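Putative decarboxylase involved in desferrioxamine biosynthesis (Erwinia amylovora, PDB 5O5C) probably catalyses the pyridoxal-phosphate-dependent decarboxylation of lysine for the biosynthesis of the siderophore desferrioxamine. Local coordinates at residues Q251-C256 and H291-H296; L179-S184 and P263-A268. One frame throughout, in Å; residues are numbered along the deposited sequence.

Contact 1 (Q251-C256 and H291-H296); sequences QEVQRC and HGMWMH
V253 sets one methyl squarely on the imidazole of H291, joining helix 246-258 to the turn between helix 281-290 and strand 294-299 in the large alpha/beta domain of a fold-type I pyridoxal-phosphate enzyme. That turn is a Schellman motif: G292, with positive phi, is its C-prime residue, a position that suits glycine, and the chain reverses there so that H291 and M293 both face the helix. V253 CG1 stands 3.6 Å from the centroid of the H291 ring, only 14° off its normal, a CH-pi contact over the face. With chi1 at 168°, CG1 lies anti to the backbone N and reaches the ring, while CG2, the other branch, meets the methyl of M293. A beta-branched residue thus serves two partners from one short side chain. M293 is long and flexible enough to come back past the valine; a bend at its last torsion brings CE to 4.0 Å from V253 CG2. F210 and L287 pack against both V253 and M293, extending this apolar cluster. On the more exposed side, Q254 folds over and brings its amide across to the ring edge. The amide and imidazole planes are 47° apart, and Q254 NE2 lies 3.5 Å from H291 NE2 without forming a hydrogen bond.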
ATOM      1  N   GLN B 251     -16.392  30.449  13.534  1.00 30.03           N
ATOM      2  CA  GLN B 251     -16.534  30.363  15.001  1.00 34.44           C
ATOM      3  C   GLN B 251     -15.486  29.475  15.668  1.00 31.07           C
ATOM      4  O   GLN B 251     -14.934  29.803  16.733  1.00 29.66           O
ATOM      5  CB  GLN B 251     -17.950  29.877  15.365  1.00 36.11           C
ATOM      6  CG  GLN B 251     -19.015  30.923  15.088  1.00 40.19           C
ATOM      7  CD  GLN B 251     -18.902  32.124  16.023  1.00 47.27           C
ATOM      8  OE1 GLN B 251     -18.297  33.147  15.682  1.00 55.10           O
ATOM      9  NE2 GLN B 251     -19.447  31.986  17.215  1.00 45.53           N
ATOM     10  N   GLU B 252     -15.206  28.334  15.057  1.00 31.91           N
ATOM     11  CA  GLU B 252     -14.162  27.441  15.622  1.00 32.75           C
ATOM     12  C   GLU B 252     -12.778  28.015  15.553  1.00 30.13           C
ATOM     13  O   GLU B 252     -12.012  27.870  16.485  1.00 31.75           O
ATOM     14  CB  GLU B 252     -14.178  26.062  14.982  1.00 37.07           C
ATOM     15  CG  GLU B 252     -14.727  24.990  15.900  1.00 41.77           C
ATOM     16  CD  GLU B 252     -16.213  24.941  15.933  1.00 44.96           C
ATOM     17  OE1 GLU B 252     -16.817  25.573  15.037  1.00 55.00           O
ATOM     18  OE2 GLU B 252     -16.766  24.240  16.814  1.00 40.03           O
ATOM     19  N   VAL B 253     -12.444  28.644  14.433  1.00 31.61           N
ATOM     20  CA  VAL B 253     -11.139  29.248  14.260  1.00 30.93           C
ATOM     21  C   VAL B 253     -10.920  30.378  15.277  1.00 34.34           C
ATOM     22  O   VAL B 253      -9.819  30.494  15.826  1.00 32.37           O
ATOM     23  CB  VAL B 253     -10.937  29.746  12.814  1.00 32.81           C
ATOM     24  CG1 VAL B 253      -9.708  30.631  12.699  1.00 33.07           C
ATOM     25  CG2 VAL B 253     -10.820  28.563  11.854  1.00 29.74           C
ATOM     26  N   GLN B 254     -11.974  31.179  15.516  1.00 37.37           N
ATOM     27  CA  GLN B 254     -11.956  32.314  16.448  1.00 39.44           C
ATOM     28  C   GLN B 254     -11.931  31.874  17.924  1.00 40.08           C
ATOM     29  O   GLN B 254     -11.234  32.502  18.742  1.00 38.05           O
ATOM     30  CB  GLN B 254     -13.193  33.215  16.253  1.00 44.49           C
ATOM     31  CG  GLN B 254     -13.418  33.809  14.869  1.00 48.19           C
ATOM     32  CD  GLN B 254     -12.216  34.540  14.321  1.00 50.38           C
ATOM     33  OE1 GLN B 254     -11.697  35.455  14.956  1.00 54.42           O
ATOM     34  NE2 GLN B 254     -11.765  34.141  13.128  1.00 51.11           N
ATOM     35  N   ARG B 255     -12.696  30.837  18.275  1.00 38.14           N
ATOM     36  CA  ARG B 255     -12.603  30.251  19.635  1.00 44.52           C
ATOM     37  C   ARG B 255     -11.224  29.687  19.881  1.00 44.73           C
ATOM     38  O   ARG B 255     -10.686  29.781  20.977  1.00 41.23           O
ATOM     39  CB  ARG B 255     -13.617  29.136  19.874  1.00 49.51           C
ATOM     40  CG  ARG B 255     -14.904  29.606  20.516  1.00 58.26           C
ATOM     41  CD  ARG B 255     -16.000  28.549  20.411  1.00 66.84           C
ATOM     42  NE  ARG B 255     -17.344  29.132  20.353  1.00 70.31           N
ATOM     43  CZ  ARG B 255     -18.479  28.431  20.278  1.00 72.10           C
ATOM     44  NH1 ARG B 255     -18.470  27.095  20.255  1.00 73.65           N
ATOM     45  NH2 ARG B 255     -19.641  29.075  20.236  1.00 69.57           N
ATOM     46  N   CYS B 256     -10.675  29.067  18.841  1.00 45.31           N
ATOM     47  CA  CYS B 256      -9.333  28.530  18.896  1.00 46.14           C
ATOM     48  C   CYS B 256      -8.316  29.670  19.105  1.00 41.73           C
ATOM     49  O   CYS B 256      -7.409  29.563  19.948  1.00 42.59           O
ATOM     50  CB  CYS B 256      -9.094  27.686  17.634  1.00 46.26           C
ATOM     51  SG  CYS B 256      -7.406  27.291  17.216  1.00 51.81           S
ATOM     52  N   HIS B 291      -6.370  33.126   7.088  1.00 33.87           N
ATOM     53  CA  HIS B 291      -5.638  32.733   8.316  1.00 33.78           C
ATOM     54  C   HIS B 291      -4.349  31.956   8.012  1.00 32.52           C
ATOM     55  O   HIS B 291      -3.864  31.230   8.879  1.00 32.21           O
ATOM     56  CB  HIS B 291      -6.523  31.856   9.180  1.00 35.32           C
ATOM     57  CG  HIS B 291      -7.668  32.570   9.814  1.00 39.14           C
ATOM     58  ND1 HIS B 291      -7.540  33.265  10.995  1.00 38.67           N
ATOM     59  CD2 HIS B 291      -8.981  32.620   9.483  1.00 39.34           C
ATOM     60  CE1 HIS B 291      -8.724  33.741  11.348  1.00 40.50           C
ATOM     61  NE2 HIS B 291      -9.618  33.346  10.459  1.00 37.60           N
ATOM     62  N   GLY B 292      -3.836  32.064   6.791  1.00 28.14           N
ATOM     63  CA  GLY B 292      -2.634  31.298   6.332  1.00 31.42           C
ATOM     64  C   GLY B 292      -2.671  29.771   6.387  1.00 30.10           C
ATOM     65  O   GLY B 292      -1.615  29.097   6.459  1.00 30.45           O
ATOM     66  N   MET B 293      -3.863  29.205   6.374  1.00 27.76           N
ATOM     67  CA  MET B 293      -4.011  27.757   6.625  1.00 29.52           C
ATOM     68  C   MET B 293      -3.882  26.899   5.383  1.00 23.67           C
ATOM     69  O   MET B 293      -4.165  27.343   4.307  1.00 26.21           O
ATOM     70  CB  MET B 293      -5.345  27.457   7.301  1.00 32.33           C
ATOM     71  CG  MET B 293      -5.371  27.945   8.731  1.00 35.87           C
ATOM     72  SD  MET B 293      -6.716  27.211   9.615  1.00 37.39           S
ATOM     73  CE  MET B 293      -8.151  28.042   8.926  1.00 37.81           C
ATOM     74  N   TRP B 294      -3.476  25.647   5.576  1.00 25.67           N
ATOM     75  CA  TRP B 294      -3.361  24.676   4.516  1.00 25.12           C
ATOM     76  C   TRP B 294      -4.794  24.210   4.231  1.00 25.68           C
ATOM     77  O   TRP B 294      -5.523  23.910   5.171  1.00 25.30           O
ATOM     78  CB  TRP B 294      -2.499  23.493   4.976  1.00 27.38           C
ATOM     79  CG  TRP B 294      -2.289  22.417   3.965  1.00 31.83           C
ATOM     80  CD1 TRP B 294      -3.201  21.471   3.527  1.00 36.59           C
ATOM     81  CD2 TRP B 294      -1.105  22.186   3.230  1.00 32.00           C
ATOM     82  NE1 TRP B 294      -2.621  20.658   2.571  1.00 34.19           N
ATOM     83  CE2 TRP B 294      -1.335  21.068   2.386  1.00 33.33           C
ATOM     84  CE3 TRP B 294       0.149  22.787   3.230  1.00 29.94           C
ATOM     85  CZ2 TRP B 294      -0.351  20.547   1.558  1.00 32.21           C
ATOM     86  CZ3 TRP B 294       1.083  22.299   2.425  1.00 30.95           C
ATOM     87  CH2 TRP B 294       0.838  21.180   1.577  1.00 34.34           C
ATOM     88  N   MET B 295      -5.176  24.189   2.957  1.00 23.91           N
ATOM     89  CA  MET B 295      -6.419  23.567   2.537  1.00 25.34           C
ATOM     90  C   MET B 295      -6.162  22.211   1.914  1.00 23.91           C
ATOM     91  O   MET B 295      -5.494  22.066   0.867  1.00 22.77           O
ATOM     92  CB  MET B 295      -7.213  24.428   1.576  1.00 28.14           C
ATOM     93  CG  MET B 295      -8.687  24.067   1.523  1.00 32.89           C
ATOM     94  SD  MET B 295      -9.479  24.780   0.075  1.00 39.62           S
ATOM     95  CE  MET B 295     -11.101  24.047   0.147  1.00 33.91           C
ATOM     96  N   HIS B 296      -6.701  21.200   2.568  1.00 21.75           N
ATOM     97  CA  HIS B 296      -6.659  19.881   2.012  1.00 23.01           C
ATOM     98  C   HIS B 296      -8.060  19.476   1.575  1.00 24.39           C
ATOM     99  O   HIS B 296      -9.022  19.562   2.346  1.00 28.72           O
ATOM    100  CB  HIS B 296      -6.102  18.916   3.025  1.00 23.37           C
ATOM    101  CG  HIS B 296      -6.254  17.503   2.614  1.00 23.55           C
ATOM    102  ND1 HIS B 296      -5.700  17.030   1.451  1.00 20.93           N
ATOM    103  CD2 HIS B 296      -6.926  16.467   3.172  1.00 23.65           C
ATOM    104  CE1 HIS B 296      -5.947  15.747   1.357  1.00 20.91           C
ATOM    105  NE2 HIS B 296      -6.737  15.386   2.356  1.00 23.04           N
TER

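Contact 2 (L179-S184 and P263-A268); sequences LLARDS and PVAVVA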
ATOM      1  N   LEU B 179       0.796  15.577   7.097  1.00 21.20           N
ATOM      2  CA  LEU B 179       2.210  15.606   7.305  1.00 21.10           C
ATOM      3  C   LEU B 179       2.794  16.908   6.685  1.00 20.39           C
ATOM      4  O   LEU B 179       3.495  17.664   7.373  1.00 15.66           O
ATOM      5  CB  LEU B 179       2.866  14.362   6.746  1.00 22.31           C
ATOM      6  CG  LEU B 179       4.402  14.246   6.715  1.00 24.60           C
ATOM      7  CD1 LEU B 179       5.116  14.450   8.030  1.00 25.23           C
ATOM      8  CD2 LEU B 179       4.716  12.873   6.132  1.00 26.78           C
ATOM      9  N   LEU B 180       2.452  17.142   5.420  1.00 19.03           N
ATOM     10  CA  LEU B 180       2.832  18.335   4.714  1.00 20.82           C
ATOM     11  C   LEU B 180       2.269  19.578   5.396  1.00 20.84           C
ATOM     12  O   LEU B 180       3.002  20.521   5.575  1.00 21.50           O
ATOM     13  CB  LEU B 180       2.440  18.300   3.243  1.00 21.13           C
ATOM     14  CG  LEU B 180       3.459  17.661   2.316  1.00 22.34           C
ATOM     15  CD1 LEU B 180       3.815  16.267   2.768  1.00 25.36           C
ATOM     16  CD2 LEU B 180       3.001  17.601   0.872  1.00 22.84           C
ATOM     17  N   ALA B 181       1.004  19.571   5.808  1.00 24.18           N
ATOM     18  CA  ALA B 181       0.426  20.755   6.499  1.00 21.90           C
ATOM     19  C   ALA B 181       1.194  21.048   7.735  1.00 20.20           C
ATOM     20  O   ALA B 181       1.560  22.170   7.940  1.00 25.12           O
ATOM     21  CB  ALA B 181      -1.040  20.561   6.853  1.00 21.18           C
ATOM     22  N   ARG B 182       1.381  20.051   8.582  1.00 23.42           N
ATOM     23  CA  ARG B 182       2.223  20.128   9.760  1.00 24.28           C
ATOM     24  C   ARG B 182       3.614  20.657   9.431  1.00 25.77           C
ATOM     25  O   ARG B 182       4.011  21.693   9.997  1.00 24.95           O
ATOM     26  CB  ARG B 182       2.367  18.763  10.445  1.00 27.27           C
ATOM     27  CG  ARG B 182       3.098  18.788  11.773  1.00 27.52           C
ATOM     28  CD  ARG B 182       3.497  17.394  12.215  1.00 32.95           C
ATOM     29  NE  ARG B 182       4.625  16.913  11.398  1.00 35.78           N
ATOM     30  CZ  ARG B 182       5.247  15.756  11.539  1.00 36.78           C
ATOM     31  NH1 ARG B 182       4.905  14.883  12.487  1.00 42.28           N
ATOM     32  NH2 ARG B 182       6.246  15.467  10.727  1.00 38.69           N
ATOM     33  N   ASP B 183       4.364  19.948   8.572  1.00 23.56           N
ATOM     34  CA  ASP B 183       5.736  20.382   8.262  1.00 25.33           C
ATOM     35  C   ASP B 183       5.870  21.691   7.537  1.00 23.76           C
ATOM     36  O   ASP B 183       6.725  22.484   7.895  1.00 25.75           O
ATOM     37  CB  ASP B 183       6.563  19.323   7.548  1.00 26.49           C
ATOM     38  CG  ASP B 183       6.854  18.119   8.423  1.00 25.17           C
ATOM     39  OD1 ASP B 183       6.274  17.986   9.503  1.00 27.63           O
ATOM     40  OD2 ASP B 183       7.651  17.296   8.000  1.00 26.50           O
ATOM     41  N   SER B 184       5.024  21.976   6.561  1.00 27.18           N
ATOM     42  CA  SER B 184       5.095  23.317   5.905  1.00 26.66           C
ATOM     43  C   SER B 184       4.823  24.498   6.844  1.00 27.14           C
ATOM     44  O   SER B 184       5.410  25.598   6.679  1.00 27.99           O
ATOM     45  CB  SER B 184       4.127  23.416   4.774  1.00 28.88           C
ATOM     46  OG  SER B 184       2.816  23.478   5.322  1.00 33.00           O
ATOM     47  N   PRO B 263      -4.443  27.989  14.512  1.00 29.41           N
ATOM     48  CA  PRO B 263      -5.081  27.258  13.431  1.00 32.22           C
ATOM     49  C   PRO B 263      -4.087  27.061  12.311  1.00 32.66           C
ATOM     50  O   PRO B 263      -3.430  28.012  11.869  1.00 31.99           O
ATOM     51  CB  PRO B 263      -6.247  28.164  13.005  1.00 31.16           C
ATOM     52  CG  PRO B 263      -5.966  29.500  13.623  1.00 32.76           C
ATOM     53  CD  PRO B 263      -4.746  29.422  14.457  1.00 29.06           C
ATOM     54  N   VAL B 264      -3.985  25.819  11.869  1.00 34.66           N
ATOM     55  CA  VAL B 264      -2.931  25.391  10.940  1.00 31.47           C
ATOM     56  C   VAL B 264      -3.516  24.852   9.618  1.00 30.97           C
ATOM     57  O   VAL B 264      -2.920  25.030   8.533  1.00 34.61           O
ATOM     58  CB  VAL B 264      -2.025  24.371  11.714  1.00 30.50           C
ATOM     59  CG1 VAL B 264      -1.097  23.591  10.823  1.00 33.06           C
ATOM     60  CG2 VAL B 264      -1.223  25.099  12.768  1.00 32.01           C
ATOM     61  N   ALA B 265      -4.663  24.179   9.695  1.00 28.70           N
ATOM     62  CA  ALA B 265      -5.258  23.561   8.538  1.00 25.41           C
ATOM     63  C   ALA B 265      -6.737  23.220   8.648  1.00 25.99           C
ATOM     64  O   ALA B 265      -7.303  22.898   9.748  1.00 27.31           O
ATOM     65  CB  ALA B 265      -4.457  22.317   8.177  1.00 24.78           C
ATOM     66  N   VAL B 266      -7.346  23.212   7.479  1.00 24.58           N
ATOM     67  CA  VAL B 266      -8.701  22.734   7.292  1.00 22.90           C
ATOM     68  C   VAL B 266      -8.794  21.539   6.310  1.00 20.96           C
ATOM     69  O   VAL B 266      -8.346  21.605   5.184  1.00 18.14           O
ATOM     70  CB  VAL B 266      -9.648  23.840   6.762  1.00 23.08           C
ATOM     71  CG1 VAL B 266     -11.054  23.283   6.664  1.00 24.99           C
ATOM     72  CG2 VAL B 266      -9.656  25.058   7.677  1.00 25.35           C
ATOM     73  N   VAL B 267      -9.432  20.458   6.745  1.00 21.19           N
ATOM     74  CA  VAL B 267      -9.803  19.416   5.821  1.00 23.48           C
ATOM     75  C   VAL B 267     -11.228  19.605   5.382  1.00 24.74           C
ATOM     76  O   VAL B 267     -12.153  19.549   6.202  1.00 22.81           O
ATOM     77  CB  VAL B 267      -9.589  18.010   6.385  1.00 25.00           C
ATOM     78  CG1 VAL B 267     -10.173  16.962   5.452  1.00 27.49           C
ATOM     79  CG2 VAL B 267      -8.119  17.788   6.673  1.00 28.43           C
ATOM     80  N   ALA B 268     -11.363  19.795   4.063  1.00 25.08           N
ATOM     81  CA  ALA B 268     -12.637  19.859   3.338  1.00 24.20           C
ATOM     82  C   ALA B 268     -12.841  18.572   2.598  1.00 23.23           C
ATOM     83  O   ALA B 268     -11.971  18.193   1.774  1.00 21.27           O
ATOM     84  CB  ALA B 268     -12.609  20.992   2.330  1.00 24.09           C
TER
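Segments 179-184 and 263-268 approach most closely at A181 and A265, whose CA atoms are 6.7 Å apart; they lie on helix 170-189 and strand 262-269, part of the helix-on-sheet layering of the alpha/beta/alpha large domain of this fold-type I enzyme. The strand is locally kinked: V264 has a helix-like psi of -35°, which breaks the usual alternation of sides, and the consecutive residues V264 and A265 both point toward the helix. Two alanines meet at the centre of the approach, A181 CB 4.1 Å from A265 CB; small side chains suit a place where the backbones lie this near, and the indole of W294 from the adjoining strand packs against both. Beside them V264 brings one branch up to the helix backbone. Its CG1, anti to the backbone N (chi1 166°), rests 4.2 Å from A181 O, a loose van der Waals contact of a methyl with the carbonyl oxygen, while W207 flanks the same valine. The next helix residue, R182, turns its back on the strand and runs to the subunit interface. There its NH1 is hydrogen-bonded to L226 O and to I225 O of the second subunit, and its NH2 to A224 O of that subunit; a positive charge probably suits these carbonyls near the ends of the two helices 218-225. D183 probably offsets the charge and helps to hold the guanidinium in its rotation by a side-on salt bridge lying almost in the guanidinium plane: R182 NE, at 2.7 Å, and R182 NH2, at 2.8 Å, both donate to D183 OD1.

Contacts 1 and 2, with centres 10 Å apart, lie on opposite faces of the mixed central sheet, and each uses one of two neighbouring parallel strands, 294-299 in contact 1 and 262-269 in contact 2. Probable backbone hydrogen bonds join these strands: V266 N to W294 O, 3.0 Å, and A268 N to H296 O, 2.9 Å. Side chains of 291-296 divide between the faces, M293 meeting P263 near contact 1 while W294 packs on S184 beside contact 2. Both contacts lie away from the cofactor, yet the strands run on toward it: D298 and A300 of the pyridoxal-phosphate pocket follow H296, G271 and T273 follow A268, and H296 NE2 is hydrogen-bonded to OD1 of the pocket residue N174.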